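PDB 3K50: putative S41 protease from Bacteroides fragilis NCTC 9343, which probably cleaves peptide bonds as a serine peptidase of family S41, combining a PDZ domain with a ClpP/crotonase-like peptidase domain. Local coordinates for residues P183-K188 / I396-T401; G190-N195 / F227-R232; L290-V295 / K317-G322. One frame throughout, in Å; residues are numbered along the deposited sequence.

All three interactions reach one mixed sheet of the ClpP/crotonase-like domain, but at different depths. Interaction 2 (190-195 with 227-232) is entirely buried and interaction 3 (290-295 with 317-322) largely so. Both pair parallel strands by backbone bonds, and their strands 226-230 and 292-297 are neighbours, with the Tyr294 backbone hydrogen-bonded to Phe227 and Leu229. Interaction 2 adds a buried carboxylate-guanidinium pair, whereas interaction 3 becomes polar at its Lys317 end. Interaction 1 is a surface contact between a hairpin turn and a helix end, which mixes a few polar atoms and a water with aliphatic packing. Its Met397 reaches inward to Val228 of interaction 2 and Tyr294 of interaction 3.

Interaction 1. Residues P183-K188 / I396-T401; sequences PWNGKK and IMSGIT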
loop_
_atom_site.group_PDB
_atom_site.type_symbol
_atom_site.label_atom_id
_atom_site.label_comp_id
_atom_site.label_asym_id
_atom_site.label_seq_id
_atom_site.Cartn_x
_atom_site.Cartn_y
_atom_site.Cartn_z
ATOM N N PRO A 183 10.282 -18.433 -14.534
ATOM C CA PRO A 183 10.253 -18.809 -15.947
ATOM C C PRO A 183 8.820 -19.247 -16.305
ATOM O O PRO A 183 8.186 -20.009 -15.558
ATOM C CB PRO A 183 11.207 -19.985 -16.004
ATOM C CG PRO A 183 11.141 -20.582 -14.639
ATOM C CD PRO A 183 10.894 -19.471 -13.689
ATOM N N TRP A 184 8.277 -18.750 -17.397
ATOM C CA TRP A 184 6.907 -19.070 -17.696
ATOM C C TRP A 184 6.603 -19.024 -19.180
ATOM O O TRP A 184 6.599 -17.946 -19.805
ATOM C CB TRP A 184 5.983 -18.110 -16.923
ATOM C CG TRP A 184 4.509 -18.456 -17.053
ATOM C CD1 TRP A 184 3.646 -18.015 -18.020
ATOM C CD2 TRP A 184 3.752 -19.289 -16.194
ATOM N NE1 TRP A 184 2.383 -18.505 -17.797
ATOM C CE2 TRP A 184 2.431 -19.314 -16.688
ATOM C CE3 TRP A 184 4.047 -19.991 -15.028
ATOM C CZ2 TRP A 184 1.413 -19.999 -16.049
ATOM C CZ3 TRP A 184 3.043 -20.710 -14.417
ATOM C CH2 TRP A 184 1.734 -20.694 -14.919
ATOM N N ASN A 185 6.291 -20.190 -19.747
ATOM C CA ASN A 185 6.015 -20.283 -21.200
ATOM C C ASN A 185 6.960 -19.449 -22.096
ATOM O O ASN A 185 6.542 -18.668 -22.975
ATOM C CB ASN A 185 4.541 -19.941 -21.417
ATOM C CG ASN A 185 3.628 -20.953 -20.707
ATOM O OD1 ASN A 185 3.883 -22.146 -20.774
ATOM N ND2 ASN A 185 2.592 -20.483 -20.024
ATOM N N GLY A 186 8.244 -19.567 -21.821
ATOM C CA GLY A 186 9.268 -18.928 -22.656
ATOM C C GLY A 186 9.615 -17.500 -22.317
ATOM O O GLY A 186 10.418 -16.860 -23.029
ATOM N N LYS A 187 9.002 -17.006 -21.243
ATOM C CA LYS A 187 9.214 -15.660 -20.749
ATOM C C LYS A 187 9.971 -15.741 -19.433
ATOM O O LYS A 187 9.947 -16.765 -18.758
ATOM C CB LYS A 187 7.879 -14.990 -20.536
ATOM C CG LYS A 187 7.044 -14.835 -21.807
ATOM C CD LYS A 187 5.591 -14.521 -21.477
ATOM C CE LYS A 187 4.769 -14.172 -22.737
ATOM N NZ LYS A 187 5.116 -12.793 -23.276
ATOM N N LYS A 188 10.652 -14.660 -19.078
ATOM C CA LYS A 188 11.371 -14.580 -17.806
ATOM C C LYS A 188 10.683 -13.421 -17.064
ATOM O O LYS A 188 10.796 -12.248 -17.441
ATOM C CB LYS A 188 12.860 -14.401 -18.002
ATOM C CG LYS A 188 13.500 -15.506 -18.941
ATOM C CD LYS A 188 15.056 -15.429 -19.017
ATOM C CE LYS A 188 15.689 -16.338 -20.158
ATOM N N ILE A 396 -2.720 -14.434 -18.448
ATOM C CA ILE A 396 -3.062 -13.381 -19.408
ATOM C C ILE A 396 -1.884 -13.084 -20.357
ATOM O O ILE A 396 -2.076 -13.021 -21.540
ATOM C CB ILE A 396 -3.526 -12.117 -18.704
ATOM C CG1 ILE A 396 -4.948 -12.350 -18.160
ATOM C CG2 ILE A 396 -3.541 -10.907 -19.665
ATOM C CD1 ILE A 396 -5.273 -11.617 -16.811
HETATM N N MSE A 397 -0.665 -13.008 -19.840
HETATM C CA MSE A 397 0.470 -12.715 -20.703
HETATM C C MSE A 397 0.757 -13.883 -21.644
HETATM O O MSE A 397 1.395 -13.716 -22.662
HETATM C CB MSE A 397 1.712 -12.348 -19.869
HETATM C CG MSE A 397 2.373 -13.523 -19.179
HETATM SE SE MSE A 397 3.942 -13.078 -18.124
HETATM C CE MSE A 397 3.083 -11.964 -16.727
ATOM N N SER A 398 0.308 -15.075 -21.309
ATOM C CA SER A 398 0.559 -16.232 -22.154
ATOM C C SER A 398 -0.611 -16.538 -23.064
ATOM O O SER A 398 -0.550 -17.507 -23.811
ATOM C CB SER A 398 0.776 -17.477 -21.274
ATOM O OG SER A 398 1.938 -17.382 -20.544
ATOM N N GLY A 399 -1.694 -15.785 -22.961
ATOM C CA GLY A 399 -2.917 -16.029 -23.743
ATOM C C GLY A 399 -3.800 -17.170 -23.307
ATOM O O GLY A 399 -4.661 -17.582 -24.063
ATOM N N ILE A 400 -3.577 -17.704 -22.111
ATOM C CA ILE A 400 -4.318 -18.837 -21.550
ATOM C C ILE A 400 -5.673 -18.317 -21.136
ATOM O O ILE A 400 -6.709 -18.980 -21.364
ATOM C CB ILE A 400 -3.573 -19.499 -20.346
ATOM C CG1 ILE A 400 -2.262 -20.142 -20.814
ATOM C CG2 ILE A 400 -4.434 -20.602 -19.694
ATOM C CD1 ILE A 400 -1.158 -20.390 -19.733
ATOM N N THR A 401 -5.674 -17.138 -20.520
ATOM C CA THR A 401 -6.931 -16.430 -20.229
ATOM C C THR A 401 -7.037 -15.436 -21.403
ATOM O O THR A 401 -6.039 -14.793 -21.751
ATOM C CB THR A 401 -7.005 -15.700 -18.808
ATOM O OG1 THR A 401 -6.953 -16.644 -17.729
ATOM C CG2 THR A 401 -8.316 -14.894 -18.659
HETATM O O HOH W 1 2.633 -11.408 -23.624
#
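The Lys187 chain passes antiparallel to that of Met397 where a beta hairpin meets the C-terminal end of helix 388-398. The hairpin joins strands 176-184 and 187-194 through a type I' turn from Trp184 to Lys187, closed by backbone bonds in both directions between those two residues. The helix finishes in a Schellman motif, with Gly399 at positive phi. From CB the Lys187 chain runs nearly straight across the gap; CG lies anti to the carbonyl carbon, and CD comes 4.0 Å from the selenium of selenomethionine Met397. CE then passes 3.4 Å from Met397 O, and a bend at chi4 (-73°) turns the amine aside. NZ donates to a water at 2.9 Å, and that water donates in turn to Met397 O at 2.8 Å, so the lysine reaches the helix-end carbonyl through one intermediate. The stronger partner of NZ is Glu226, with which it forms a salt bridge. On the other flank of the turn, Ser398 OG lies at the edge of the Trp184 indole, near its plane and 3.0 Å from NE1. The same hydroxyl is bonded to Leu394 O, one turn back in the helix. Trp184 also packs on Leu394, extending the hairpin's contact along the helix, while Met397 continues inward onto Val228 and Tyr294 of the central sheet. Farther out, Ile400 CD1 sits 3.8 Å from Asn185 ND2. That amide nitrogen donates to Ser398 OG at 3.2 Å, nearly straight (164°), with the oxygen 10° out of the amide plane.

Interaction 2. Residues G190-N195 / F227-R232; sequences GYLMYN and FVLDLR
Leu192 CB lies 3.8 Å from Phe227 CZ, while Leu192 CD2 meets Leu229 CD1, the two leucines running alongside each other. Gly190 O sits over one face of the Phe227 ring. Helix 239-249 packs on Phe227 and Leu229 from this side, and Phe219 meets the Phe227 ring edge-to-face. Strands 187-194 and 226-230, linked through helix 207-221, form a beta-alpha-beta unit of the ClpP/crotonase-like domain; their parallel pairing is carried by four backbone bonds, from Val228 N to Gly190 O at one end to a longer one from Tyr194 N to Asp230 O (3.3 Å) at the other. On the opposite face, Val228 CG1 approaches the edge of the Tyr191 ring, in its plane. Tyr191 CG is anti to the backbone N (chi1 169°), and the ring extends along the sheet until OH donates to Asp230 OD2 in a hydrogen bond whose 2.4 Å length is doubtfully short; ring and carboxylate planes stand 63° apart. Arg232 grips that carboxylate side-on: NE donates to the syn lone pair of OD1 at 2.9 Å, and NH2 forms a salt bridge with OD2 at 2.8 Å. Arg232 NH1 forms salt bridges with Glu372 and Glu387.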
loop_
_atom_site.group_PDB
_atom_site.type_symbol
_atom_site.label_atom_id
_atom_site.label_comp_id
_atom_site.label_asym_id
_atom_site.label_seq_id
_atom_site.Cartn_x
_atom_site.Cartn_y
_atom_site.Cartn_z
ATOM N N GLY A 190 9.741 -11.126 -13.897
ATOM C CA GLY A 190 10.122 -10.532 -12.626
ATOM C C GLY A 190 8.863 -10.326 -11.787
ATOM O O GLY A 190 7.888 -9.788 -12.287
ATOM N N TYR A 191 8.882 -10.752 -10.525
ATOM C CA TYR A 191 7.736 -10.542 -9.629
ATOM C C TYR A 191 8.236 -9.726 -8.423
ATOM O O TYR A 191 9.210 -10.106 -7.755
ATOM C CB TYR A 191 7.116 -11.872 -9.146
ATOM C CG TYR A 191 6.107 -11.671 -8.026
ATOM C CD1 TYR A 191 4.837 -11.181 -8.307
ATOM C CD2 TYR A 191 6.421 -11.952 -6.717
ATOM C CE1 TYR A 191 3.898 -10.983 -7.324
ATOM C CE2 TYR A 191 5.486 -11.723 -5.690
ATOM C CZ TYR A 191 4.244 -11.256 -6.006
ATOM O OH TYR A 191 3.334 -11.010 -5.051
ATOM N N LEU A 192 7.583 -8.618 -8.167
ATOM C CA LEU A 192 7.905 -7.804 -7.020
ATOM C C LEU A 192 6.682 -7.409 -6.216
ATOM O O LEU A 192 5.807 -6.726 -6.716
ATOM C CB LEU A 192 8.622 -6.522 -7.471
ATOM C CG LEU A 192 9.054 -5.468 -6.440
ATOM C CD1 LEU A 192 10.196 -6.009 -5.580
ATOM C CD2 LEU A 192 9.485 -4.223 -7.125
HETATM N N MSE A 193 6.689 -7.807 -4.946
HETATM C CA MSE A 193 5.698 -7.388 -3.956
HETATM C C MSE A 193 6.325 -6.192 -3.190
HETATM O O MSE A 193 7.156 -6.391 -2.318
HETATM C CB MSE A 193 5.319 -8.556 -3.055
HETATM C CG MSE A 193 4.031 -8.389 -2.350
HETATM SE SE MSE A 193 3.744 -6.842 -1.167
HETATM C CE MSE A 193 1.837 -7.191 -0.856
ATOM N N TYR A 194 5.940 -4.966 -3.591
ATOM C CA TYR A 194 6.491 -3.702 -3.075
ATOM C C TYR A 194 5.391 -3.033 -2.296
ATOM O O TYR A 194 4.397 -2.598 -2.877
ATOM C CB TYR A 194 6.930 -2.799 -4.228
ATOM C CG TYR A 194 7.580 -1.476 -3.811
ATOM C CD1 TYR A 194 8.799 -1.457 -3.216
ATOM C CD2 TYR A 194 6.994 -0.256 -4.125
ATOM C CE1 TYR A 194 9.443 -0.220 -2.868
ATOM C CE2 TYR A 194 7.601 0.971 -3.799
ATOM C CZ TYR A 194 8.819 0.981 -3.186
ATOM O OH TYR A 194 9.426 2.173 -2.875
ATOM N N ASN A 195 5.555 -2.928 -0.985
ATOM C CA ASN A 195 4.381 -2.589 -0.145
ATOM C C ASN A 195 4.241 -1.170 0.366
ATOM O O ASN A 195 3.227 -0.854 0.935
ATOM C CB ASN A 195 4.314 -3.575 1.047
ATOM C CG ASN A 195 2.881 -3.839 1.519
ATOM O OD1 ASN A 195 1.997 -4.034 0.713
ATOM N ND2 ASN A 195 2.661 -3.794 2.817
ATOM N N PHE A 227 6.964 -8.394 -16.397
ATOM C CA PHE A 227 6.990 -7.935 -14.994
ATOM C C PHE A 227 5.588 -7.833 -14.332
ATOM O O PHE A 227 4.617 -7.302 -14.885
ATOM C CB PHE A 227 7.743 -6.599 -14.920
ATOM C CG PHE A 227 8.305 -6.262 -13.563
ATOM C CD1 PHE A 227 7.497 -5.758 -12.549
ATOM C CD2 PHE A 227 9.656 -6.386 -13.315
ATOM C CE1 PHE A 227 8.017 -5.447 -11.306
ATOM C CE2 PHE A 227 10.184 -6.060 -12.091
ATOM C CZ PHE A 227 9.384 -5.608 -11.075
ATOM N N VAL A 228 5.509 -8.382 -13.125
ATOM C CA VAL A 228 4.319 -8.310 -12.300
ATOM C C VAL A 228 4.694 -7.513 -11.031
ATOM O O VAL A 228 5.490 -7.982 -10.207
ATOM C CB VAL A 228 3.817 -9.684 -11.915
ATOM C CG1 VAL A 228 2.595 -9.565 -11.016
ATOM C CG2 VAL A 228 3.515 -10.504 -13.168
ATOM N N LEU A 229 4.188 -6.289 -10.935
ATOM C CA LEU A 229 4.393 -5.415 -9.775
ATOM C C LEU A 229 3.145 -5.525 -8.851
ATOM O O LEU A 229 2.061 -5.058 -9.201
ATOM C CB LEU A 229 4.603 -3.985 -10.255
ATOM C CG LEU A 229 4.753 -2.852 -9.236
ATOM C CD1 LEU A 229 6.033 -2.930 -8.488
ATOM C CD2 LEU A 229 4.630 -1.454 -9.988
ATOM N N ASP A 230 3.326 -6.140 -7.677
ATOM C CA ASP A 230 2.245 -6.411 -6.747
ATOM C C ASP A 230 2.130 -5.248 -5.740
ATOM O O ASP A 230 2.920 -5.122 -4.814
ATOM C CB ASP A 230 2.524 -7.794 -6.096
ATOM C CG ASP A 230 1.376 -8.323 -5.289
ATOM O OD1 ASP A 230 0.448 -7.557 -4.967
ATOM O OD2 ASP A 230 1.377 -9.545 -4.988
ATOM N N LEU A 231 1.164 -4.351 -5.984
ATOM C CA LEU A 231 0.885 -3.201 -5.136
ATOM C C LEU A 231 -0.439 -3.391 -4.376
ATOM O O LEU A 231 -1.076 -2.457 -3.900
ATOM C CB LEU A 231 0.770 -1.978 -6.030
ATOM C CG LEU A 231 1.968 -1.593 -6.875
ATOM C CD1 LEU A 231 1.701 -0.276 -7.725
ATOM C CD2 LEU A 231 3.233 -1.462 -6.001
ATOM N N ARG A 232 -0.871 -4.618 -4.226
ATOM C CA ARG A 232 -2.209 -4.821 -3.694
ATOM C C ARG A 232 -2.555 -4.211 -2.339
ATOM O O ARG A 232 -3.740 -3.928 -2.096
ATOM C CB ARG A 232 -2.580 -6.320 -3.694
ATOM C CG ARG A 232 -1.983 -7.135 -2.580
ATOM C CD ARG A 232 -2.405 -8.578 -2.737
ATOM N NE ARG A 232 -1.644 -9.255 -3.775
ATOM C CZ ARG A 232 -1.876 -10.489 -4.235
ATOM N NH1 ARG A 232 -2.938 -11.193 -3.835
ATOM N NH2 ARG A 232 -1.060 -10.993 -5.170
HETATM O O HOH W 2 1.377 -4.210 -1.962
#

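Interaction 3. Residues L290-V295 / K317-G322; sequences LSTVYV and KVVLIG
Tyr294 packs alongside Val319 on one face of two parallel strands, with Tyr294 CD2 only 3.4 Å from Val319 CB and almost as near CG1. The strands, 292-297 and 317-322, are joined through helix 304-312 as a beta-alpha-beta unit of the ClpP/crotonase-like domain. The tyrosine's chi1 of -61°, with CG anti to the carbonyl carbon, brings the CD2/CE2 side of the ring obliquely against Val319, and the same CD2 also meets Ile321 CD1 at 4.0 Å. On this face Thr292 runs alongside the aliphatic part of Lys317, its OG1 3.7 Å from Lys317 CB. On the reverse face the two segments meet through aliphatic side chains: Val293 CG1 lies beside Val318 CG2, and Val295 CB touches Leu320 CD2 at 3.7 Å. These pairs are brought level by five backbone bonds, beginning with Lys317 N to Ser291 O and ending with Ile321 N to Val295 O; Val293 and Val295 each both donate and accept across the gap. The next shell differs on the two faces. Met397 of helix 388-398 lies on Tyr294, and Ala392, Ala393 and Ile396 on Ile321, whereas the connecting helix 304-312 packs on Val318 and Leu320 through Leu312 and Ile309. Within the sheet, strand 226-230 pairs with Tyr294 on one side, and Tyr368 bonds Leu320 and Gly322 on the other. At the exposed end the Lys317 chain stays fully extended past the threonine, and its NZ donates to a water 2.9 Å away that also lies 2.9 Å from Tyr294 OH.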
loop_
_atom_site.group_PDB
_atom_site.type_symbol
_atom_site.label_atom_id
_atom_site.label_comp_id
_atom_site.label_asym_id
_atom_site.label_seq_id
_atom_site.Cartn_x
_atom_site.Cartn_y
_atom_site.Cartn_z
ATOM N N LEU A 290 11.267 -2.517 -20.269
ATOM C CA LEU A 290 10.047 -3.258 -20.523
ATOM C C LEU A 290 9.067 -2.460 -21.349
ATOM O O LEU A 290 9.060 -1.251 -21.299
ATOM C CB LEU A 290 9.360 -3.610 -19.197
ATOM C CG LEU A 290 10.068 -4.475 -18.162
ATOM C CD1 LEU A 290 9.443 -4.096 -16.812
ATOM C CD2 LEU A 290 9.973 -5.994 -18.508
ATOM N N SER A 291 8.159 -3.164 -22.030
ATOM C CA SER A 291 7.084 -2.543 -22.858
ATOM C C SER A 291 5.664 -2.708 -22.248
ATOM O O SER A 291 4.751 -1.978 -22.593
ATOM C CB SER A 291 7.140 -3.181 -24.268
ATOM O OG SER A 291 6.949 -4.619 -24.170
ATOM N N THR A 292 5.521 -3.682 -21.354
ATOM C CA THR A 292 4.298 -4.030 -20.655
ATOM C C THR A 292 4.624 -4.316 -19.182
ATOM O O THR A 292 5.697 -4.844 -18.872
ATOM C CB THR A 292 3.674 -5.300 -21.258
ATOM O OG1 THR A 292 3.450 -5.105 -22.645
ATOM C CG2 THR A 292 2.313 -5.645 -20.576
ATOM N N VAL A 293 3.727 -3.917 -18.289
ATOM C CA VAL A 293 3.842 -4.210 -16.857
ATOM C C VAL A 293 2.425 -4.622 -16.362
ATOM O O VAL A 293 1.446 -4.083 -16.816
ATOM C CB VAL A 293 4.476 -3.072 -16.039
ATOM C CG1 VAL A 293 3.636 -1.752 -16.146
ATOM C CG2 VAL A 293 4.639 -3.489 -14.609
ATOM N N TYR A 294 2.347 -5.677 -15.563
ATOM C CA TYR A 294 1.092 -6.141 -14.918
ATOM C C TYR A 294 1.208 -5.647 -13.468
ATOM O O TYR A 294 2.233 -5.887 -12.774
ATOM C CB TYR A 294 0.909 -7.659 -15.000
ATOM C CG TYR A 294 0.844 -8.146 -16.434
ATOM C CD1 TYR A 294 1.995 -8.291 -17.189
ATOM C CD2 TYR A 294 -0.383 -8.384 -17.063
ATOM C CE1 TYR A 294 1.937 -8.711 -18.522
ATOM C CE2 TYR A 294 -0.441 -8.774 -18.407
ATOM C CZ TYR A 294 0.719 -8.910 -19.127
ATOM O OH TYR A 294 0.699 -9.288 -20.451
ATOM N N VAL A 295 0.183 -4.914 -13.040
ATOM C CA VAL A 295 0.109 -4.308 -11.718
ATOM C C VAL A 295 -1.092 -4.914 -10.985
ATOM O O VAL A 295 -2.218 -4.918 -11.505
ATOM C CB VAL A 295 0.035 -2.761 -11.803
ATOM C CG1 VAL A 295 -0.043 -2.132 -10.360
ATOM C CG2 VAL A 295 1.255 -2.206 -12.553
ATOM N N LYS A 317 2.311 -0.324 -21.932
ATOM C CA LYS A 317 1.086 -1.068 -21.706
ATOM C C LYS A 317 1.071 -1.505 -20.247
ATOM O O LYS A 317 1.969 -2.273 -19.753
ATOM C CB LYS A 317 1.000 -2.302 -22.647
ATOM C CG LYS A 317 -0.330 -3.104 -22.501
ATOM C CD LYS A 317 -0.354 -4.307 -23.495
ATOM C CE LYS A 317 -1.577 -5.226 -23.372
ATOM N NZ LYS A 317 -1.276 -6.544 -24.055
ATOM N N VAL A 318 0.086 -1.001 -19.531
ATOM C CA VAL A 318 -0.069 -1.243 -18.108
ATOM C C VAL A 318 -1.350 -2.087 -17.966
ATOM O O VAL A 318 -2.401 -1.656 -18.396
ATOM C CB VAL A 318 -0.218 0.083 -17.329
ATOM C CG1 VAL A 318 -0.413 -0.190 -15.836
ATOM C CG2 VAL A 318 0.977 0.941 -17.519
ATOM N N VAL A 319 -1.265 -3.290 -17.388
ATOM C CA VAL A 319 -2.434 -4.137 -17.262
ATOM C C VAL A 319 -2.707 -4.265 -15.798
ATOM O O VAL A 319 -1.844 -4.683 -15.069
ATOM C CB VAL A 319 -2.160 -5.546 -17.874
ATOM C CG1 VAL A 319 -3.278 -6.524 -17.526
ATOM C CG2 VAL A 319 -1.876 -5.463 -19.445
ATOM N N LEU A 320 -3.912 -3.909 -15.387
ATOM C CA LEU A 320 -4.348 -3.919 -14.015
ATOM C C LEU A 320 -5.194 -5.146 -13.739
ATOM O O LEU A 320 -6.145 -5.389 -14.442
ATOM C CB LEU A 320 -5.142 -2.662 -13.691
ATOM C CG LEU A 320 -4.435 -1.319 -13.918
ATOM C CD1 LEU A 320 -5.378 -0.187 -13.516
ATOM C CD2 LEU A 320 -3.084 -1.273 -13.173
ATOM N N ILE A 321 -4.785 -5.909 -12.715
ATOM C CA ILE A 321 -5.427 -7.155 -12.301
ATOM C C ILE A 321 -5.752 -7.084 -10.828
ATOM O O ILE A 321 -4.897 -6.760 -10.030
ATOM C CB ILE A 321 -4.503 -8.364 -12.583
ATOM C CG1 ILE A 321 -4.339 -8.577 -14.090
ATOM C CG2 ILE A 321 -5.073 -9.709 -11.975
ATOM C CD1 ILE A 321 -3.215 -9.550 -14.430
ATOM N N GLY A 322 -7.014 -7.318 -10.457
ATOM C CA GLY A 322 -7.399 -7.253 -9.016
ATOM C C GLY A 322 -8.715 -6.532 -8.886
ATOM O O GLY A 322 -9.620 -6.835 -9.626
HETATM O O HOH W 3 -1.607 -8.707 -22.191
#